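Local coordinates for UPF0403 protein yphP (Bacillus subtilis, PDB 3FHK) that removes bacillithiol from S-bacillithiolated proteins as a dithiol bacilliredoxin of the thioredoxin superfamily, and has protein disulfide isomerase activity, at residues Glu30-Ala34 with Asp89-Lys95; Val37-Glu42 with Lys95-Tyr99; Val51-Val55 with Phe85-Asp89; Gly61-Ala66 with Ile127-Met132; Val119-Pro123 with Asn138-Ala142. The protein carries 2 engineered substitutions. All blocks are in the same frame, centred on the assembly; numbering follows the deposited sequence.

Contact 1: residues Glu30-Ala34 with Asp89-Lys95. With SO4 (sulfate ion), chain E.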
# COMPACT_ATOMS: atom_id res chain seq x y z
N GLU A 30 -15.63 0.61 -26.46
CA GLU A 30 -15.85 0.81 -25.03
C GLU A 30 -17.06 1.68 -24.77
O GLU A 30 -17.20 2.75 -25.35
CB GLU A 30 -14.63 1.48 -24.40
CG GLU A 30 -13.64 0.53 -23.81
CD GLU A 30 -12.68 1.21 -22.87
OE1 GLU A 30 -11.98 2.16 -23.29
OE2 GLU A 30 -12.61 0.79 -21.70
N LEU A 31 -17.95 1.23 -23.90
CA LEU A 31 -18.98 2.11 -23.37
C LEU A 31 -18.69 2.26 -21.89
O LEU A 31 -18.88 1.34 -21.11
CB LEU A 31 -20.38 1.55 -23.62
CG LEU A 31 -20.59 1.19 -25.09
CD1 LEU A 31 -21.71 0.17 -25.24
CD2 LEU A 31 -20.86 2.43 -25.94
N THR A 32 -18.20 3.44 -21.51
CA THR A 32 -17.63 3.64 -20.19
C THR A 32 -18.56 4.46 -19.30
O THR A 32 -18.24 4.80 -18.16
CB THR A 32 -16.27 4.35 -20.33
OG1 THR A 32 -16.49 5.72 -20.71
CG2 THR A 32 -15.42 3.67 -21.41
N THR A 33 -19.73 4.75 -19.84
CA THR A 33 -20.66 5.70 -19.24
C THR A 33 -22.10 5.24 -19.47
O THR A 33 -22.43 4.70 -20.53
CB THR A 33 -20.45 7.09 -19.86
OG1 THR A 33 -19.50 7.82 -19.06
CG2 THR A 33 -21.74 7.85 -19.92
N ALA A 34 -22.95 5.44 -18.47
CA ALA A 34 -24.34 5.04 -18.58
C ALA A 34 -24.99 5.71 -19.79
O ALA A 34 -25.82 5.11 -20.47
CB ALA A 34 -25.09 5.37 -17.32
N ASP A 89 -16.05 0.28 -14.69
CA ASP A 89 -17.06 1.25 -15.12
C ASP A 89 -18.42 0.77 -14.63
O ASP A 89 -19.17 0.15 -15.38
CB ASP A 89 -17.08 1.38 -16.65
CG ASP A 89 -15.76 1.83 -17.21
OD1 ASP A 89 -14.96 2.42 -16.45
OD2 ASP A 89 -15.52 1.60 -18.41
N LYS A 90 -18.73 1.05 -13.37
CA LYS A 90 -19.91 0.48 -12.72
C LYS A 90 -21.24 0.94 -13.32
O LYS A 90 -22.16 0.15 -13.49
CB LYS A 90 -19.88 0.76 -11.22
CG LYS A 90 -18.71 0.11 -10.50
CD LYS A 90 -18.83 0.27 -9.00
CE LYS A 90 -17.58 -0.23 -8.29
NZ LYS A 90 -17.77 -0.33 -6.80
N GLU A 91 -21.35 2.23 -13.61
CA GLU A 91 -22.62 2.77 -14.09
C GLU A 91 -22.88 2.29 -15.50
O GLU A 91 -24.02 1.98 -15.87
CB GLU A 91 -22.65 4.30 -14.02
CG GLU A 91 -22.55 4.85 -12.60
CD GLU A 91 -23.05 6.28 -12.48
OE1 GLU A 91 -23.37 6.89 -13.52
OE2 GLU A 91 -23.13 6.79 -11.34
N ALA A 92 -21.82 2.22 -16.29
CA ALA A 92 -21.92 1.68 -17.63
C ALA A 92 -22.46 0.24 -17.59
O ALA A 92 -23.45 -0.06 -18.24
CB ALA A 92 -20.57 1.72 -18.33
N THR A 93 -21.82 -0.64 -16.82
CA THR A 93 -22.28 -2.04 -16.83
C THR A 93 -23.67 -2.24 -16.20
O THR A 93 -24.44 -3.07 -16.69
CB THR A 93 -21.22 -3.08 -16.32
OG1 THR A 93 -21.66 -3.73 -15.12
CG2 THR A 93 -19.87 -2.44 -16.12
N ALA A 94 -23.98 -1.48 -15.14
CA ALA A 94 -25.33 -1.52 -14.54
C ALA A 94 -26.41 -1.13 -15.55
O ALA A 94 -27.48 -1.73 -15.59
CB ALA A 94 -25.40 -0.61 -13.30
N LYS A 95 -26.10 -0.13 -16.36
CA LYS A 95 -26.97 0.30 -17.45
C LYS A 95 -27.10 -0.75 -18.57
O LYS A 95 -28.19 -1.01 -19.06
CB LYS A 95 -26.48 1.65 -18.00
CG LYS A 95 -27.23 2.16 -19.22
CD LYS A 95 -28.71 2.22 -18.95
CE LYS A 95 -29.01 3.04 -17.72
NZ LYS A 95 -30.46 3.39 -17.64
S SO4 E . -18.49 4.61 -12.35
O1 SO4 E . -18.86 4.93 -10.98
O2 SO4 E . -17.62 3.44 -12.34
O3 SO4 E . -19.68 4.33 -13.13
O4 SO4 E . -17.79 5.76 -12.93
O HOH W 1 -16.95 -0.08 -20.05
O HOH W 2 -19.32 3.60 -15.82
O HOH W 3 -22.52 6.83 -16.00
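Asp89 OD2 lies against Thr32, 3.4 Å from Thr32 CB, and is gripped there by two groups: water 1, which donates a bond of 2.7 Å to Asp89 OD2, and Arg20 of helix 2-24, which forms a salt bridge with it. The same water donates to Leu31 O and so ties the two segments together. The carboxylate and the threonine side chain run side by side, pointing the same way. Asp89 CG stands anti to its carbonyl carbon (chi1 -60°), which brings the carboxylate to the loop; it makes no capping bond to the helix it precedes. Glu30 OE2, 4.5 Å from Asp89 OD2, is a like charge, but Arg20 pairs with it too and probably offsets the repulsion. With alanine in place of Asp89, Arg20 would probably keep only Glu30 of these two acidic mates, and water 1 would lose an acceptor.

No direct hydrogen bond crosses between the segments. Ala92 CB presses on Leu31 O at 3.3 Å, and Ala34 CB meets Lys95 CB at 4.0 Å. Farther out, water 3 accepts from Ala34 N and donates to Glu91 OE1. Water 2 accepts from Ala92 N, with Thr32 O and sulfate O3 also nearby. The sulfate takes Lys90 N on O2 and Glu91 N on O3. This is an anion seated on the first turn of a helix, where backbone N-H groups point outward and the helix dipole probably favours an anion, beside a loop that links strand 29-30 to helix 34-43 in the thioredoxin-like fold.

Contact 2: residues Val37-Glu42 with Lys95-Tyr99. With SO4 (sulfate ion), chain F.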
# COMPACT_ATOMS: atom_id res chain seq x y z
N VAL A 37 -23.87 3.97 -22.97
CA VAL A 37 -24.58 2.71 -23.12
C VAL A 37 -25.97 2.95 -23.70
O VAL A 37 -26.39 2.27 -24.64
CB VAL A 37 -24.68 1.94 -21.78
CG1 VAL A 37 -25.56 0.71 -21.93
CG2 VAL A 37 -23.29 1.55 -21.29
N GLU A 38 -26.69 3.92 -23.15
CA GLU A 38 -28.00 4.29 -23.68
C GLU A 38 -27.90 4.69 -25.14
O GLU A 38 -28.66 4.20 -25.98
CB GLU A 38 -28.61 5.44 -22.88
CG GLU A 38 -29.49 5.00 -21.73
CD GLU A 38 -29.89 6.16 -20.84
OE1 GLU A 38 -28.99 6.89 -20.38
OE2 GLU A 38 -31.11 6.34 -20.61
N ASN A 39 -26.96 5.58 -25.43
CA ASN A 39 -26.73 6.04 -26.79
C ASN A 39 -26.58 4.89 -27.77
O ASN A 39 -27.29 4.82 -28.76
CB ASN A 39 -25.49 6.93 -26.85
CG ASN A 39 -25.84 8.39 -26.95
OD1 ASN A 39 -26.42 8.83 -27.94
ND2 ASN A 39 -25.47 9.16 -25.93
N PHE A 40 -25.65 3.99 -27.48
CA PHE A 40 -25.45 2.87 -28.38
C PHE A 40 -26.71 2.00 -28.47
O PHE A 40 -27.22 1.77 -29.55
CB PHE A 40 -24.26 2.00 -27.96
CG PHE A 40 -24.16 0.74 -28.75
CD1 PHE A 40 -23.63 0.76 -30.04
CD2 PHE A 40 -24.66 -0.46 -28.25
CE1 PHE A 40 -23.56 -0.39 -30.80
CE2 PHE A 40 -24.59 -1.62 -29.00
CZ PHE A 40 -24.05 -1.59 -30.28
N MET A 41 -27.19 1.52 -27.33
CA MET A 41 -28.30 0.57 -27.31
C MET A 41 -29.58 1.12 -27.94
O MET A 41 -30.29 0.38 -28.61
CB MET A 41 -28.56 0.05 -25.88
CG MET A 41 -27.41 -0.80 -25.32
SD MET A 41 -27.20 -2.40 -26.14
CE MET A 41 -28.44 -3.38 -25.29
N GLU A 42 -29.87 2.41 -27.77
CA GLU A 42 -31.07 2.98 -28.39
C GLU A 42 -30.95 3.20 -29.90
O GLU A 42 -31.93 3.52 -30.56
CB GLU A 42 -31.51 4.28 -27.70
CG GLU A 42 -31.83 4.14 -26.21
CD GLU A 42 -32.85 3.06 -25.90
OE1 GLU A 42 -33.79 2.84 -26.70
OE2 GLU A 42 -32.72 2.42 -24.84
N LYS A 95 -26.10 -0.13 -16.36
CA LYS A 95 -26.97 0.30 -17.45
C LYS A 95 -27.10 -0.75 -18.57
O LYS A 95 -28.19 -1.01 -19.06
CB LYS A 95 -26.48 1.65 -18.00
CG LYS A 95 -27.23 2.16 -19.22
CD LYS A 95 -28.71 2.22 -18.95
CE LYS A 95 -29.01 3.04 -17.72
NZ LYS A 95 -30.46 3.39 -17.64
N MET A 96 -25.98 -1.33 -18.99
CA MET A 96 -26.05 -2.38 -20.00
C MET A 96 -26.90 -3.55 -19.50
O MET A 96 -27.74 -4.08 -20.22
CB MET A 96 -24.65 -2.87 -20.39
CG MET A 96 -24.63 -3.79 -21.60
SD MET A 96 -25.51 -3.12 -23.03
CE MET A 96 -25.60 -4.57 -24.05
N ARG A 97 -26.69 -3.93 -18.24
CA ARG A 97 -27.39 -5.08 -17.68
C ARG A 97 -28.91 -4.88 -17.63
O ARG A 97 -29.66 -5.85 -17.71
CB ARG A 97 -26.81 -5.47 -16.31
CG ARG A 97 -25.40 -6.14 -16.40
CD ARG A 97 -24.75 -6.28 -15.01
NE ARG A 97 -23.60 -7.18 -15.03
CZ ARG A 97 -22.69 -7.27 -14.05
NH1 ARG A 97 -22.77 -6.50 -12.97
NH2 ARG A 97 -21.68 -8.12 -14.17
N GLU A 98 -29.35 -3.63 -17.53
CA GLU A 98 -30.78 -3.33 -17.55
C GLU A 98 -31.46 -3.85 -18.82
O GLU A 98 -32.66 -4.12 -18.82
CB GLU A 98 -31.01 -1.83 -17.44
CG GLU A 98 -30.83 -1.26 -16.04
CD GLU A 98 -31.07 0.24 -16.01
OE1 GLU A 98 -31.53 0.78 -17.03
OE2 GLU A 98 -30.79 0.87 -14.97
N TYR A 99 -30.68 -3.99 -19.89
CA TYR A 99 -31.21 -4.44 -21.18
C TYR A 99 -31.27 -5.96 -21.28
O TYR A 99 -31.95 -6.50 -22.15
CB TYR A 99 -30.34 -3.90 -22.33
CG TYR A 99 -30.43 -2.40 -22.54
CD1 TYR A 99 -31.34 -1.85 -23.44
CD2 TYR A 99 -29.62 -1.54 -21.83
CE1 TYR A 99 -31.43 -0.48 -23.63
CE2 TYR A 99 -29.70 -0.17 -22.00
CZ TYR A 99 -30.59 0.36 -22.91
OH TYR A 99 -30.65 1.72 -23.07
S SO4 F . -19.78 -7.40 -11.02
O1 SO4 F . -20.05 -7.91 -9.69
O2 SO4 F . -18.37 -7.02 -11.09
O3 SO4 F . -20.08 -8.47 -11.97
O4 SO4 F . -20.57 -6.20 -11.34
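Met41 fills the tight side of this contact, drawn over one face of the Tyr99 ring. Its CB stands 3.9 Å from the ring centroid of Tyr99 in a CH-pi contact. The chain then bends at chi2 and chi3 (-69° and -82°), carrying SD above the same ring in a distant Met-aromatic contact and CE down to 3.5 Å from Tyr99 CG. Val37 CG1 wedges in beside them, 3.5 Å from Lys95 CG and closer than carbons usually pack. Met96 completes this apolar patch against Met41, but it has two conformers, so the details of that pair are doubtful.

The outer side is polar and looser. Tyr99 OH donates to Glu42 OE2 at 2.8 Å, meeting the carboxylate on its anti side, 16° out of its plane, while Glu42 OE1 pairs with Lys116. Glu38 CG lies 3.7 Å from Tyr99 OH. Lys95 NZ turns to Glu98 OE1 in a salt bridge of 2.9 Å; Glu38 OE2, 4.2 Å from Lys95 NZ, is near but beyond bridging distance. A phenylalanine at Tyr99 would probably keep the packing on Met41 but leave Glu42 OE2 without this donor. Two helices that cover one face of the sheet are therefore joined by sulfur and methyl packing inside, with charges ranged along the rim, where Lys116 is likely to keep Glu42 ionised.

Contact 3: residues Val51-Val55 with Phe85-Asp89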
# COMPACT_ATOMS: atom_id res chain seq x y z
N VAL A 51 -19.56 -7.69 -24.69
CA VAL A 51 -18.73 -8.40 -23.73
C VAL A 51 -18.71 -7.63 -22.43
O VAL A 51 -18.36 -6.45 -22.39
CB VAL A 51 -17.29 -8.58 -24.23
CG1 VAL A 51 -16.43 -9.24 -23.15
CG2 VAL A 51 -17.28 -9.41 -25.51
N VAL A 52 -19.14 -8.29 -21.37
CA VAL A 52 -19.00 -7.72 -20.05
C VAL A 52 -17.66 -8.14 -19.49
O VAL A 52 -17.46 -9.29 -19.08
CB VAL A 52 -20.12 -8.17 -19.13
CG1 VAL A 52 -19.86 -7.64 -17.72
CG2 VAL A 52 -21.44 -7.64 -19.66
N ASN A 53 -16.73 -7.19 -19.51
CA ASN A 53 -15.34 -7.45 -19.19
C ASN A 53 -15.15 -7.49 -17.68
O ASN A 53 -16.06 -7.13 -16.93
CB ASN A 53 -14.46 -6.38 -19.84
CG ASN A 53 -13.03 -6.85 -20.05
OD1 ASN A 53 -12.68 -7.99 -19.74
ND2 ASN A 53 -12.19 -5.96 -20.57
N SER A 54 -13.97 -7.94 -17.24
CA SER A 54 -13.69 -8.13 -15.81
C SER A 54 -12.19 -8.31 -15.59
O SER A 54 -11.47 -8.69 -16.51
CB SER A 54 -14.45 -9.35 -15.28
OG SER A 54 -13.90 -9.82 -14.05
N VAL A 55 -11.72 -8.06 -14.37
CA VAL A 55 -10.30 -8.20 -14.04
C VAL A 55 -9.85 -9.64 -13.76
O VAL A 55 -8.66 -9.96 -13.79
CB VAL A 55 -9.94 -7.32 -12.82
CG1 VAL A 55 -8.49 -7.49 -12.43
CG2 VAL A 55 -10.23 -5.87 -13.12
N PHE A 85 -16.99 -2.64 -18.81
CA PHE A 85 -16.02 -3.23 -17.90
C PHE A 85 -16.57 -3.30 -16.49
O PHE A 85 -16.54 -2.32 -15.75
CB PHE A 85 -14.72 -2.43 -17.90
CG PHE A 85 -13.52 -3.25 -17.55
CD1 PHE A 85 -13.46 -3.94 -16.36
CD2 PHE A 85 -12.44 -3.36 -18.42
CE1 PHE A 85 -12.36 -4.71 -16.03
CE2 PHE A 85 -11.35 -4.13 -18.09
CZ PHE A 85 -11.31 -4.81 -16.89
N ALA A 86 -17.06 -4.47 -16.10
CA ALA A 86 -17.66 -4.62 -14.77
C ALA A 86 -16.64 -4.31 -13.67
O ALA A 86 -15.47 -4.68 -13.77
CB ALA A 86 -18.22 -6.02 -14.60
N GLY A 87 -17.09 -3.64 -12.62
CA GLY A 87 -16.22 -3.39 -11.48
C GLY A 87 -15.34 -2.17 -11.67
O GLY A 87 -14.89 -1.57 -10.69
N GLN A 88 -15.11 -1.79 -12.92
CA GLN A 88 -14.32 -0.59 -13.23
C GLN A 88 -15.21 0.56 -13.71
O GLN A 88 -15.12 1.67 -13.20
CB GLN A 88 -13.24 -0.90 -14.27
CG GLN A 88 -12.24 -1.96 -13.82
CD GLN A 88 -11.49 -1.56 -12.56
OE1 GLN A 88 -10.77 -0.55 -12.53
NE2 GLN A 88 -11.63 -2.37 -11.51
N ASP A 89 -16.05 0.28 -14.69
CA ASP A 89 -17.06 1.25 -15.12
C ASP A 89 -18.42 0.77 -14.63
O ASP A 89 -19.17 0.15 -15.38
CB ASP A 89 -17.08 1.38 -16.65
CG ASP A 89 -15.76 1.83 -17.21
OD1 ASP A 89 -14.96 2.42 -16.45
OD2 ASP A 89 -15.52 1.60 -18.41
O HOH W 4 -13.59 -6.09 -12.61
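Asn53 and Phe85 pair across two neighbouring strands in a parallel bridge, their CA atoms 4.5 Å apart. One backbone bond holds the register just beyond it: Ala86 N donates to Asn53 O at 3.0 Å, with an N-H...O angle of 140° and the nitrogen well above the carbonyl plane. After that the strands part and a water fills in, water 4 accepting from Val55 N and donating to Ala86 O, 2.6 Å between water 4 and Ala86 O. On the departing side Phe85 O takes both Gln88 N and Asp89 N, which closes the turn. Gly87 suits that turn, since a CB would jam against the carbonyl of Ala86.

The aromatic contacts centre on the Phe85 ring, which is swung against Asn53 with CG anti to the backbone N (chi1 -152°). Asn53 CB sits over a face, 4.1 Å from the centroid of the Phe85 ring in a CH-pi contact, with the amide plane inclined 41° to the ring. Asn53 ND2 lies above the plane but beyond the rim, 3.2 Å from Phe85 CE2. The amide cannot turn easily, because Met19 O accepts from ND2 and Arg64 donates to OD1. Val55 CG2 comes in at the ring edge, 3.8 Å from Phe85 CE1.

Aliphatic packing is slight: Val52 CG1 touches Ala86 CB at 3.9 Å.

Strands 47-53 and 80-85, joined through helix 57-73, form a beta-alpha-beta crossover, and their carboxyl ends meet here. Ser54, whose OG bonds Cys56 N, leads directly into the CXC site with its nucleophiles Cys56 and Cys58, the place of the redox motif in the thioredoxin fold.

Contact 4: residues Gly61-Ala66 with Ile127-Met132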
# COMPACT_ATOMS: atom_id res chain seq x y z
N GLY A 61 -8.14 -15.35 -19.39
CA GLY A 61 -7.79 -16.63 -19.97
C GLY A 61 -8.82 -17.22 -20.91
O GLY A 61 -8.50 -18.08 -21.73
N LEU A 62 -10.07 -16.78 -20.80
CA LEU A 62 -11.12 -17.41 -21.59
C LEU A 62 -12.00 -16.42 -22.34
O LEU A 62 -12.10 -16.48 -23.57
CB LEU A 62 -11.99 -18.31 -20.70
CG LEU A 62 -11.23 -19.37 -19.89
CD1 LEU A 62 -12.13 -20.02 -18.86
CD2 LEU A 62 -10.62 -20.41 -20.81
N ALA A 63 -12.61 -15.50 -21.61
CA ALA A 63 -13.64 -14.64 -22.19
C ALA A 63 -13.11 -13.71 -23.27
O ALA A 63 -13.60 -13.73 -24.40
CB ALA A 63 -14.36 -13.86 -21.11
N ARG A 64 -12.12 -12.88 -22.93
CA ARG A 64 -11.57 -11.93 -23.91
C ARG A 64 -10.99 -12.64 -25.14
O ARG A 64 -11.32 -12.29 -26.27
CB ARG A 64 -10.54 -10.99 -23.26
CG ARG A 64 -11.17 -9.99 -22.29
CD ARG A 64 -10.27 -8.79 -22.01
NE ARG A 64 -9.04 -9.20 -21.33
CZ ARG A 64 -8.89 -9.27 -20.01
NH1 ARG A 64 -9.90 -8.93 -19.22
NH2 ARG A 64 -7.74 -9.67 -19.48
N PRO A 65 -10.14 -13.65 -24.92
CA PRO A 65 -9.54 -14.33 -26.08
C PRO A 65 -10.61 -14.99 -26.95
O PRO A 65 -10.53 -14.92 -28.19
CB PRO A 65 -8.64 -15.40 -25.44
CG PRO A 65 -8.43 -14.96 -24.02
CD PRO A 65 -9.62 -14.14 -23.63
N ALA A 66 -11.61 -15.60 -26.32
CA ALA A 66 -12.66 -16.30 -27.07
C ALA A 66 -13.49 -15.34 -27.89
O ALA A 66 -13.81 -15.61 -29.04
CB ALA A 66 -13.55 -17.09 -26.13
N ILE A 127 -18.64 -19.88 -18.92
CA ILE A 127 -17.29 -19.49 -19.28
C ILE A 127 -16.26 -20.11 -18.34
O ILE A 127 -15.37 -20.85 -18.77
CB ILE A 127 -17.12 -17.96 -19.28
CG1 ILE A 127 -18.08 -17.33 -20.29
CG2 ILE A 127 -15.66 -17.57 -19.56
CD1 ILE A 127 -18.00 -15.80 -20.38
N GLU A 128 -16.37 -19.79 -17.06
CA GLU A 128 -15.48 -20.34 -16.05
C GLU A 128 -15.56 -21.85 -16.05
O GLU A 128 -16.64 -22.43 -16.20
CB GLU A 128 -15.85 -19.81 -14.67
CG GLU A 128 -15.10 -20.49 -13.54
CD GLU A 128 -15.22 -19.70 -12.26
OE1 GLU A 128 -16.35 -19.34 -11.88
OE2 GLU A 128 -14.17 -19.44 -11.63
N GLY A 129 -14.40 -22.50 -15.87
CA GLY A 129 -14.34 -23.94 -15.81
C GLY A 129 -14.40 -24.64 -17.16
O GLY A 129 -14.22 -25.85 -17.23
N HIS A 130 -14.65 -23.89 -18.23
CA HIS A 130 -14.64 -24.45 -19.59
C HIS A 130 -13.35 -24.05 -20.30
O HIS A 130 -12.59 -23.22 -19.81
CB HIS A 130 -15.84 -23.95 -20.39
CG HIS A 130 -17.15 -24.15 -19.71
ND1 HIS A 130 -18.04 -25.14 -20.07
CD2 HIS A 130 -17.72 -23.50 -18.66
CE1 HIS A 130 -19.10 -25.09 -19.28
NE2 HIS A 130 -18.93 -24.11 -18.42
N ASP A 131 -13.11 -24.62 -21.48
CA ASP A 131 -11.93 -24.20 -22.24
C ASP A 131 -12.30 -23.40 -23.48
O ASP A 131 -13.44 -23.41 -23.92
CB ASP A 131 -11.00 -25.38 -22.56
CG ASP A 131 -11.63 -26.39 -23.49
OD1 ASP A 131 -12.49 -26.01 -24.31
OD2 ASP A 131 -11.26 -27.57 -23.41
N MET A 132 -11.32 -22.68 -24.01
CA MET A 132 -11.48 -21.88 -25.22
C MET A 132 -12.33 -22.56 -26.28
O MET A 132 -13.33 -22.01 -26.74
CB MET A 132 -10.11 -21.57 -25.81
CG MET A 132 -9.40 -20.47 -25.10
SD MET A 132 -10.30 -18.95 -25.39
CE MET A 132 -9.92 -18.72 -27.12
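Met132, at the start of helix 132-146, is a knob set into helix 57-73, its side chain seated in the hollow formed by Gly61, Leu62, Pro65 and Ala66. Bends at chi2 and chi3 (-67° and -70°) curl the chain over the helix, so that Met132 SD lies 3.8 Å from Ala66 CB while CE reaches 3.6 Å from Ala66 N. Pro65 CB forms another wall, 3.9 Å from Met132 SD. The helix is wider than usual at 61-63 and kinked at Pro65, whose nitrogen has no hydrogen to give.

Leu62 is the bump going the other way. Its CD1 rests against the type II turn that runs from Ile127 to His130, 3.3 Å from Ile127 O and 3.4 Å from His130 O, so two carbonyls border a methyl group. Gly129 takes the positive phi of the turn. Ile127 CG2 packs on Leu62 CB at 3.9 Å, and Ile127 CD1 reaches to Ala63 CB at 4.2 Å. The fit is one of shape, with no hydrogen bond across it.

Leu62 also lies near the nucleophile Cys58. Ile135 of helix 132-146 also touches Leu62, Ala66 and Ile127, while Pro65 touches Glu22 of helix 2-24.

Contact 5: residues Val119-Pro123 with Asn138-Ala142. With SO4 (sulfate ion), chain G.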
# COMPACT_ATOMS: atom_id res chain seq x y z
N VAL A 119 -30.47 -12.29 -27.88
CA VAL A 119 -30.88 -13.52 -28.56
C VAL A 119 -29.98 -14.69 -28.15
O VAL A 119 -30.27 -15.85 -28.43
CB VAL A 119 -30.90 -13.38 -30.09
CG1 VAL A 119 -31.96 -12.36 -30.53
CG2 VAL A 119 -29.50 -13.02 -30.65
N HIS A 120 -28.87 -14.38 -27.49
CA HIS A 120 -28.04 -15.43 -26.92
C HIS A 120 -27.19 -14.88 -25.79
O HIS A 120 -26.60 -13.82 -25.91
CB HIS A 120 -27.15 -16.09 -27.98
CG HIS A 120 -26.42 -17.30 -27.47
ND1 HIS A 120 -27.03 -18.53 -27.34
CD2 HIS A 120 -25.15 -17.45 -27.03
CE1 HIS A 120 -26.16 -19.40 -26.86
NE2 HIS A 120 -25.01 -18.77 -26.66
N PHE A 121 -27.13 -15.61 -24.69
CA PHE A 121 -26.47 -15.11 -23.49
C PHE A 121 -25.45 -16.14 -23.03
O PHE A 121 -25.69 -17.33 -23.10
CB PHE A 121 -27.51 -14.81 -22.40
CG PHE A 121 -26.97 -13.98 -21.26
CD1 PHE A 121 -26.68 -14.55 -20.03
CD2 PHE A 121 -26.72 -12.63 -21.43
CE1 PHE A 121 -26.16 -13.79 -19.00
CE2 PHE A 121 -26.20 -11.86 -20.40
CZ PHE A 121 -25.91 -12.44 -19.19
N ILE A 122 -24.29 -15.66 -22.60
CA ILE A 122 -23.27 -16.54 -22.04
C ILE A 122 -22.87 -16.03 -20.67
O ILE A 122 -22.04 -15.15 -20.55
CB ILE A 122 -22.02 -16.59 -22.93
CG1 ILE A 122 -22.41 -16.97 -24.37
CG2 ILE A 122 -21.01 -17.59 -22.37
CD1 ILE A 122 -21.26 -16.86 -25.35
N PRO A 123 -23.48 -16.59 -19.62
CA PRO A 123 -23.17 -16.11 -18.27
C PRO A 123 -21.80 -16.62 -17.84
O PRO A 123 -21.22 -17.48 -18.50
CB PRO A 123 -24.26 -16.75 -17.42
CG PRO A 123 -24.62 -18.00 -18.15
CD PRO A 123 -24.43 -17.72 -19.61
N ASN A 138 -19.33 -22.08 -28.69
CA ASN A 138 -20.55 -21.50 -28.15
C ASN A 138 -20.88 -20.22 -28.92
O ASN A 138 -21.97 -20.07 -29.45
CB ASN A 138 -20.36 -21.20 -26.66
CG ASN A 138 -21.64 -20.72 -25.98
OD1 ASN A 138 -22.54 -20.19 -26.63
ND2 ASN A 138 -21.71 -20.89 -24.67
N LEU A 139 -19.92 -19.31 -28.98
CA LEU A 139 -20.09 -18.04 -29.68
C LEU A 139 -20.41 -18.24 -31.16
O LEU A 139 -21.36 -17.65 -31.68
CB LEU A 139 -18.83 -17.18 -29.56
CG LEU A 139 -18.70 -16.35 -28.29
CD1 LEU A 139 -17.29 -15.79 -28.15
CD2 LEU A 139 -19.72 -15.23 -28.30
N THR A 140 -19.61 -19.06 -31.84
CA THR A 140 -19.73 -19.20 -33.28
C THR A 140 -21.04 -19.87 -33.70
O THR A 140 -21.62 -19.51 -34.72
CB THR A 140 -18.51 -19.95 -33.90
OG1 THR A 140 -18.41 -21.27 -33.35
CG2 THR A 140 -17.23 -19.19 -33.63
N ALA A 141 -21.49 -20.84 -32.92
CA ALA A 141 -22.77 -21.48 -33.17
C ALA A 141 -23.90 -20.47 -33.01
O ALA A 141 -24.92 -20.54 -33.70
CB ALA A 141 -22.98 -22.66 -32.23
N ALA A 142 -23.70 -19.52 -32.09
CA ALA A 142 -24.65 -18.43 -31.91
C ALA A 142 -24.57 -17.46 -33.09
O ALA A 142 -25.60 -17.04 -33.60
CB ALA A 142 -24.38 -17.70 -30.59
S SO4 G . -29.69 -19.90 -28.95
O1 SO4 G . -29.82 -19.40 -27.58
O2 SO4 G . -28.99 -21.18 -28.90
O3 SO4 G . -31.01 -20.10 -29.55
O4 SO4 G . -28.95 -18.93 -29.75
O HOH W 5 -24.41 -20.06 -23.33
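His120 reaches from its strand to Asn138 and Ala142 on the helix, and its atoms meet them in turn. His120 CB lies 4.1 Å from Ala142 CB. Beyond it CG, anti to the backbone N (chi1 -172°), carries the ring out toward the helix, where Ala142 CB sits over one face, 3.7 Å from His120 CD2 in a CH-pi contact. On the edge, His120 ND1 donates to sulfate O1 at 2.9 Å. At the far end His120 NE2 donates to Asn138 OD1 at 2.8 Å, with an N-H...O angle of 149°; the nitrogen is in the carbonyl plane, and ring and amide are nearly perpendicular. With both nitrogens donating, the ring may well be positively charged, consistent with the bound sulfate, which His146 also holds.

Asn138 ND2 gives to water 5, which donates in turn to Phe121 O. Two residues on along the strand, Ile122 CD1 rests 3.7 Å from Leu139 CD2 and 3.8 Å from Asn138 OD1.

Strand 117-122 has a classic beta bulge here, Val119 and His120 both facing Leu112 of strand 109-114. The axes of strand segment 120-122 and helix segment 138-142 run antiparallel (174°), with helix 57-73 touching Leu139 alongside.

In the fold
Contacts 1 and 2 share Lys95 and helix 90-97, and both are partly buried: contact 1 joins that helix to the loop after strand 29-30 through waters and a salt-bridged carboxylate, contact 2 to helix 34-43 through methionine and tyrosine. Contact 3, whose centre is about 7 Å from that of the chain, is buried where two parallel strands end and relies on a backbone bond and a ring. Contacts 4 and 5 lie across the chain's centre from contact 1 and touch each other through Ile127 and Ile122; contact 4 is partly buried, apolar shape-fitting, contact 5 buried, with a histidine-asparagine bond. Arg64, on helix 57-73, connects contact 4 to contact 3 by reaching Asn53.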